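Local coordinates for protein HcgC (Methanococcus maripaludis S2, PDB 5O4H) that probably acts as a methyltransferase in the biosynthesis of the FeGP cofactor and binds S-adenosyl-L-homocysteine, at residues K10-K15 with H237-L242; V133-G138 with K164-S169. All blocks are in the same frame, centred on the assembly; numbering follows the deposited sequence. Where two conformers were deposited one is given.

Interaction 1 (K10-K15 with H237-L242); sequences KTTRSK and HVEYEL
Lys10 sets off with CG opposite its carbonyl carbon (chi1 -56°); the extended run through CD lays CE over one face of the His237 ring, and a bend at chi4 (-62°) carries NZ past the CE1 rim. CE sits 3.7 Å from the ring centroid of His237, close to the ring normal, a CH-pi contact that suits the long aliphatic chain of a lysine. Thr12 holds OG1 opposite its carbonyl carbon and CG2 opposite its backbone N (chi1 -51°). The methyl CG2 packs between Glu239 CG at 3.6 Å and Leu242 CD2 at 3.7 Å, while OG1 meets water 1 at 2.7 Å. That water accepts from Val238 N at 2.8 Å and gives Glu239 a weak bond, so threonine serves both nonpolar and polar neighbours. Leu242 slides CD2 alongside Ser14 CA at 3.7 Å; the small serine permits this approach and spends OG on Ile16 and Ile230. Val238 is the N-cap residue, and its carbonyl accepts from Leu242 N. Thr11, turned from the helix, meets Tyr207 of the second subunit. This is alpha/beta layer packing, helix 239-251 lying on a three-stranded antiparallel sheet, over strand 10-13, outermost within the chain, and its neighbour 230-234.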
loop_
_atom_site.group_PDB
_atom_site.type_symbol
_atom_site.label_atom_id
_atom_site.label_comp_id
_atom_site.label_asym_id
_atom_site.label_seq_id
_atom_site.Cartn_x
_atom_site.Cartn_y
_atom_site.Cartn_z
ATOM N N LYS C 10 16.965 -2.631 19.758
ATOM C CA LYS C 10 16.109 -1.963 20.721
ATOM C C LYS C 10 14.672 -2.377 20.522
ATOM O O LYS C 10 14.243 -2.561 19.393
ATOM C CB LYS C 10 16.175 -0.441 20.518
ATOM C CG LYS C 10 17.566 0.137 20.600
ATOM C CD LYS C 10 17.548 1.620 20.267
ATOM C CE LYS C 10 18.928 2.243 20.292
ATOM N NZ LYS C 10 19.559 2.163 21.634
ATOM N N THR C 11 13.925 -2.515 21.620
ATOM C CA THR C 11 12.517 -2.857 21.595
ATOM C C THR C 11 11.862 -1.614 22.172
ATOM O O THR C 11 12.231 -1.196 23.273
ATOM C CB THR C 11 12.167 -4.048 22.439
ATOM O OG1 THR C 11 12.808 -5.176 21.871
ATOM C CG2 THR C 11 10.651 -4.288 22.477
ATOM N N THR C 12 10.906 -1.028 21.425
ATOM C CA THR C 12 10.210 0.178 21.858
ATOM C C THR C 12 8.723 -0.033 21.841
ATOM O O THR C 12 8.161 -0.350 20.801
ATOM C CB THR C 12 10.573 1.360 20.935
ATOM O OG1 THR C 12 11.990 1.477 20.803
ATOM C CG2 THR C 12 10.031 2.672 21.443
ATOM N N ARG C 13 8.071 0.182 22.977
ATOM C CA ARG C 13 6.633 0.032 23.103
ATOM C C ARG C 13 6.067 1.448 23.068
ATOM O O ARG C 13 6.584 2.344 23.753
ATOM C CB ARG C 13 6.282 -0.658 24.411
ATOM C CG ARG C 13 6.744 -2.107 24.444
ATOM C CD ARG C 13 6.557 -2.771 25.797
ATOM N NE ARG C 13 7.421 -3.959 25.903
ATOM C CZ ARG C 13 8.725 -3.962 26.194
ATOM N NH1 ARG C 13 9.400 -5.106 26.251
ATOM N NH2 ARG C 13 9.367 -2.817 26.431
ATOM N N SER C 14 5.020 1.668 22.293
ATOM C CA SER C 14 4.446 2.997 22.211
ATOM C C SER C 14 3.851 3.445 23.538
ATOM O O SER C 14 3.314 2.633 24.282
ATOM C CB SER C 14 3.370 3.072 21.131
ATOM O OG SER C 14 2.269 2.243 21.464
ATOM N N LYS C 15 3.967 4.736 23.830
ATOM C CA LYS C 15 3.419 5.337 25.042
ATOM C C LYS C 15 1.909 5.363 24.871
ATOM O O LYS C 15 1.181 5.207 25.846
ATOM C CB LYS C 15 3.922 6.761 25.214
ATOM C CG LYS C 15 5.401 6.808 25.501
ATOM C CD LYS C 15 5.981 8.114 25.009
ATOM C CE LYS C 15 7.440 8.249 25.344
ATOM N NZ LYS C 15 7.672 8.125 26.802
ATOM N N HIS C 237 16.996 4.669 17.693
ATOM C CA HIS C 237 15.869 5.153 18.487
ATOM C C HIS C 237 14.771 5.601 17.525
ATOM O O HIS C 237 15.068 6.262 16.537
ATOM C CB HIS C 237 16.287 6.345 19.369
ATOM C CG HIS C 237 17.272 5.975 20.422
ATOM N ND1 HIS C 237 16.922 5.159 21.484
ATOM C CD2 HIS C 237 18.570 6.323 20.548
ATOM C CE1 HIS C 237 18.024 5.034 22.214
ATOM N NE2 HIS C 237 19.034 5.717 21.688
ATOM N N VAL C 238 13.520 5.230 17.804
ATOM C CA VAL C 238 12.351 5.590 16.975
ATOM C C VAL C 238 11.191 6.127 17.826
ATOM O O VAL C 238 10.106 6.300 17.283
ATOM C CB VAL C 238 11.862 4.382 16.129
ATOM C CG1 VAL C 238 12.897 3.983 15.107
ATOM C CG2 VAL C 238 11.498 3.206 17.010
ATOM N N GLU C 239 11.389 6.380 19.134
ATOM C CA GLU C 239 10.325 6.877 20.033
ATOM C C GLU C 239 9.600 8.083 19.512
ATOM O O GLU C 239 8.377 8.181 19.620
ATOM C CB GLU C 239 10.891 7.221 21.406
ATOM C CG GLU C 239 11.345 5.988 22.180
ATOM C CD GLU C 239 12.551 6.201 23.061
ATOM O OE1 GLU C 239 12.644 7.289 23.675
ATOM O OE2 GLU C 239 13.382 5.269 23.166
ATOM N N TYR C 240 10.345 9.020 18.974
ATOM C CA TYR C 240 9.742 10.235 18.442
ATOM C C TYR C 240 8.771 9.916 17.309
ATOM O O TYR C 240 7.604 10.308 17.348
ATOM C CB TYR C 240 10.830 11.227 17.949
ATOM C CG TYR C 240 10.149 12.338 17.197
ATOM C CD1 TYR C 240 9.443 13.319 17.876
ATOM C CD2 TYR C 240 10.096 12.337 15.804
ATOM C CE1 TYR C 240 8.726 14.292 17.194
ATOM C CE2 TYR C 240 9.390 13.311 15.110
ATOM C CZ TYR C 240 8.701 14.285 15.812
ATOM O OH TYR C 240 7.993 15.224 15.126
ATOM N N GLU C 241 9.268 9.220 16.294
ATOM C CA GLU C 241 8.470 8.849 15.121
ATOM C C GLU C 241 7.303 7.942 15.462
ATOM O O GLU C 241 6.222 8.113 14.925
ATOM C CB GLU C 241 9.346 8.209 14.046
ATOM C CG GLU C 241 10.380 9.141 13.467
ATOM C CD GLU C 241 11.731 9.094 14.151
ATOM O OE1 GLU C 241 11.785 8.708 15.342
ATOM O OE2 GLU C 241 12.738 9.452 13.499
ATOM N N LEU C 242 7.519 6.997 16.363
ATOM C CA LEU C 242 6.489 6.066 16.801
ATOM C C LEU C 242 5.276 6.833 17.329
ATOM O O LEU C 242 4.170 6.548 16.901
ATOM C CB LEU C 242 7.086 5.142 17.882
ATOM C CG LEU C 242 6.175 4.185 18.593
ATOM C CD1 LEU C 242 5.416 3.330 17.613
ATOM C CD2 LEU C 242 6.944 3.359 19.502
HETATM O O HOH W 1 13.378 3.731 20.210
#

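Interaction 2 (V133-G138 with K164-S169); sequences VEDPKG and KTYRSS. With SAH (S-adenosyl-L-homocysteine), chain Q.
Asp135 and Lys164 make the ionic link: the long lysine reaches across from the next strand, its NZ donating at 2.9 Å to Asp135 OD2, which accepts with its anti lone pair. Aspartate suits the spot because its second oxygen, OD1, can serve Lys137 twice. Lys137 NZ arrives on the syn side of Asp135 OD1 at 2.9 Å, tilted out of the carboxylate plane; the backbone N of Lys137 lies above the other face, closing an Asx turn. Lys137 NZ also pairs with Asp148. An alanine at Asp135 would probably leave Lys164 NZ without its carboxylate and let the turn relax. Among water bridges, water 4 donates to Asp135 OD2 and Lys137 O and accepts from Tyr166 OH, while water 3 spans Asp135 O, Lys137 O and Thr165 N. Water 2 joins Thr165 OG1 to Glu134 OE2, which also forms a salt bridge with Lys29 NZ that probably offsets its charge; Glu134 OE1 accepts from the amino N of SAH at 2.9 Å. In packing, the Tyr166 ring presents its CE1 edge to Gly138 O at 3.8 Å. Strands 130-134 and 159-167 run parallel as neighbours in the Rossmann-like sheet, Thr150 of helix 150-153 touches Asp135, and Phe256 of strand 253-260 packs on Lys164 and Tyr166.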
loop_
_atom_site.group_PDB
_atom_site.type_symbol
_atom_site.label_atom_id
_atom_site.label_comp_id
_atom_site.label_asym_id
_atom_site.label_seq_id
_atom_site.Cartn_x
_atom_site.Cartn_y
_atom_site.Cartn_z
ATOM N N VAL C 133 -29.169 8.833 14.233
ATOM C CA VAL C 133 -28.888 7.440 13.889
ATOM C C VAL C 133 -27.432 7.408 13.449
ATOM O O VAL C 133 -27.046 8.195 12.602
ATOM C CB VAL C 133 -29.812 6.895 12.774
ATOM C CG1 VAL C 133 -29.403 5.478 12.364
ATOM C CG2 VAL C 133 -31.267 6.893 13.231
ATOM N N GLU C 134 -26.634 6.500 13.998
ATOM C CA GLU C 134 -25.243 6.392 13.586
ATOM C C GLU C 134 -25.189 5.597 12.307
ATOM O O GLU C 134 -25.754 4.502 12.216
ATOM C CB GLU C 134 -24.360 5.706 14.640
ATOM C CG GLU C 134 -22.894 5.696 14.264
ATOM C CD GLU C 134 -21.895 5.335 15.342
ATOM O OE1 GLU C 134 -22.314 4.748 16.366
ATOM O OE2 GLU C 134 -20.678 5.557 15.119
ATOM N N ASP C 135 -24.496 6.146 11.320
ATOM C CA ASP C 135 -24.309 5.510 10.039
ATOM C C ASP C 135 -23.087 4.601 10.202
ATOM O O ASP C 135 -21.990 5.116 10.417
ATOM C CB ASP C 135 -24.068 6.578 8.959
ATOM C CG ASP C 135 -23.795 6.041 7.590
ATOM O OD1 ASP C 135 -23.839 4.801 7.420
ATOM O OD2 ASP C 135 -23.621 6.866 6.657
ATOM N N PRO C 136 -23.239 3.264 10.109
ATOM C CA PRO C 136 -22.070 2.374 10.276
ATOM C C PRO C 136 -21.149 2.324 9.075
ATOM O O PRO C 136 -20.061 1.776 9.167
ATOM C CB PRO C 136 -22.730 1.019 10.506
ATOM C CG PRO C 136 -23.968 1.078 9.685
ATOM C CD PRO C 136 -24.463 2.478 9.858
ATOM N N LYS C 137 -21.586 2.879 7.947
ATOM C CA LYS C 137 -20.786 2.850 6.737
ATOM C C LYS C 137 -19.621 3.780 6.786
ATOM O O LYS C 137 -19.724 4.912 7.244
ATOM C CB LYS C 137 -21.634 3.219 5.525
ATOM C CG LYS C 137 -22.822 2.299 5.276
ATOM C CD LYS C 137 -23.534 2.601 3.950
ATOM C CE LYS C 137 -24.040 4.011 3.775
ATOM N NZ LYS C 137 -25.027 4.404 4.802
ATOM N N GLY C 138 -18.505 3.290 6.284
ATOM C CA GLY C 138 -17.277 4.047 6.180
ATOM C C GLY C 138 -17.168 4.313 4.702
ATOM O O GLY C 138 -18.068 4.901 4.083
ATOM N N LYS C 164 -21.800 10.435 11.397
ATOM C CA LYS C 164 -20.829 9.877 10.473
ATOM C C LYS C 164 -19.431 10.043 10.996
ATOM O O LYS C 164 -19.122 11.080 11.546
ATOM C CB LYS C 164 -20.947 10.573 9.127
ATOM C CG LYS C 164 -22.322 10.394 8.511
ATOM C CD LYS C 164 -22.484 11.135 7.231
ATOM C CE LYS C 164 -23.847 10.927 6.614
ATOM N NZ LYS C 164 -23.968 9.609 5.929
ATOM N N THR C 165 -18.576 9.034 10.835
ATOM C CA THR C 165 -17.194 9.108 11.330
ATOM C C THR C 165 -16.285 8.449 10.317
ATOM O O THR C 165 -16.510 7.302 9.941
ATOM C CB THR C 165 -17.040 8.454 12.708
ATOM O OG1 THR C 165 -18.045 8.928 13.619
ATOM C CG2 THR C 165 -15.662 8.697 13.293
ATOM N N TYR C 166 -15.263 9.179 9.887
ATOM C CA TYR C 166 -14.299 8.724 8.901
ATOM C C TYR C 166 -12.902 9.120 9.272
ATOM O O TYR C 166 -12.686 9.900 10.198
ATOM C CB TYR C 166 -14.597 9.399 7.556
ATOM C CG TYR C 166 -16.022 9.314 7.068
ATOM C CD1 TYR C 166 -16.542 8.119 6.583
ATOM C CD2 TYR C 166 -16.842 10.434 7.063
ATOM C CE1 TYR C 166 -17.849 8.047 6.115
ATOM C CE2 TYR C 166 -18.139 10.376 6.586
ATOM C CZ TYR C 166 -18.643 9.181 6.107
ATOM O OH TYR C 166 -19.941 9.151 5.660
ATOM N N ARG C 167 -11.931 8.576 8.532
ATOM C CA ARG C 167 -10.515 8.936 8.713
ATOM C C ARG C 167 -10.256 9.750 7.445
ATOM O O ARG C 167 -10.349 9.240 6.310
ATOM C CB ARG C 167 -9.616 7.734 8.829
ATOM C CG ARG C 167 -9.991 6.872 10.013
ATOM C CD ARG C 167 -8.910 5.867 10.349
ATOM N NE ARG C 167 -8.705 4.945 9.234
ATOM C CZ ARG C 167 -7.543 4.607 8.694
ATOM N NH1 ARG C 167 -7.502 3.754 7.692
ATOM N NH2 ARG C 167 -6.404 5.120 9.157
ATOM N N SER C 168 -9.955 11.022 7.620
ATOM C CA SER C 168 -9.709 11.908 6.491
ATOM C C SER C 168 -8.546 11.385 5.675
ATOM O O SER C 168 -7.491 11.064 6.208
ATOM C CB SER C 168 -9.487 13.339 6.974
ATOM O OG SER C 168 -9.669 14.302 5.953
ATOM N N SER C 169 -8.764 11.244 4.348
ATOM C CA SER C 169 -7.775 10.747 3.381
ATOM C C SER C 169 -7.275 9.353 3.595
ATOM O O SER C 169 -6.277 8.983 3.000
ATOM C CB SER C 169 -6.594 11.707 3.268
ATOM O OG SER C 169 -7.142 12.924 2.800
HETATM N N SAH Q . -21.605 1.976 16.710
HETATM C CA SAH Q . -20.818 1.354 17.829
HETATM C CB SAH Q . -20.707 -0.156 17.576
HETATM C CG SAH Q . -22.077 -0.802 17.680
HETATM S SD SAH Q . -21.976 -2.539 17.981
HETATM C C SAH Q . -19.415 1.923 17.905
HETATM O O SAH Q . -18.969 2.596 16.942
HETATM O OXT SAH Q . -18.719 1.712 18.919
HETATM C "C5'" SAH Q . -23.679 -2.921 18.276
HETATM C "C4'" SAH Q . -24.049 -2.588 19.738
HETATM O "O4'" SAH Q . -25.476 -2.505 19.823
HETATM C "C3'" SAH Q . -23.686 -3.746 20.669
HETATM O "O3'" SAH Q . -23.597 -3.218 22.006
HETATM C "C2'" SAH Q . -24.915 -4.655 20.547
HETATM O "O2'" SAH Q . -25.117 -5.513 21.669
HETATM C "C1'" SAH Q . -26.035 -3.625 20.525
HETATM N N9 SAH Q . -27.243 -4.021 19.771
HETATM C C8 SAH Q . -27.315 -4.735 18.622
HETATM N N7 SAH Q . -28.624 -4.831 18.242
HETATM C C5 SAH Q . -29.368 -4.156 19.125
HETATM C C6 SAH Q . -30.804 -3.846 19.291
HETATM N N6 SAH Q . -31.691 -4.324 18.394
HETATM N N1 SAH Q . -31.182 -3.093 20.347
HETATM C C2 SAH Q . -30.293 -2.625 21.259
HETATM N N3 SAH Q . -28.972 -2.872 21.162
HETATM C C4 SAH Q . -28.461 -3.618 20.137
HETATM O O HOH W 2 -20.280 7.340 13.058
HETATM O O HOH W 3 -20.180 6.986 9.057
HETATM O O HOH W 4 -21.158 6.755 5.539
#

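Overall arrangement
The two contacts belong to different parts of one chain: their centres are 30 Å apart, and their nearest atoms stay about 13 Å from each other without touching. Along the sequence, interaction 2 is nested inside the long loop that interaction 1 closes. Interaction 1 joins the small antiparallel sheet to a helix, near a subunit interface and away from the S-adenosyl-L-homocysteine site. Interaction 2 lies in the large mixed sheet, where segment 133-138 reaches the amino end of the ligand directly through Glu134. There the Lys164 side chain is about 9 Å from that of Lys29, and the Asp135 side chain about 12 Å from that of Ser53, two residues known to bind the ligand.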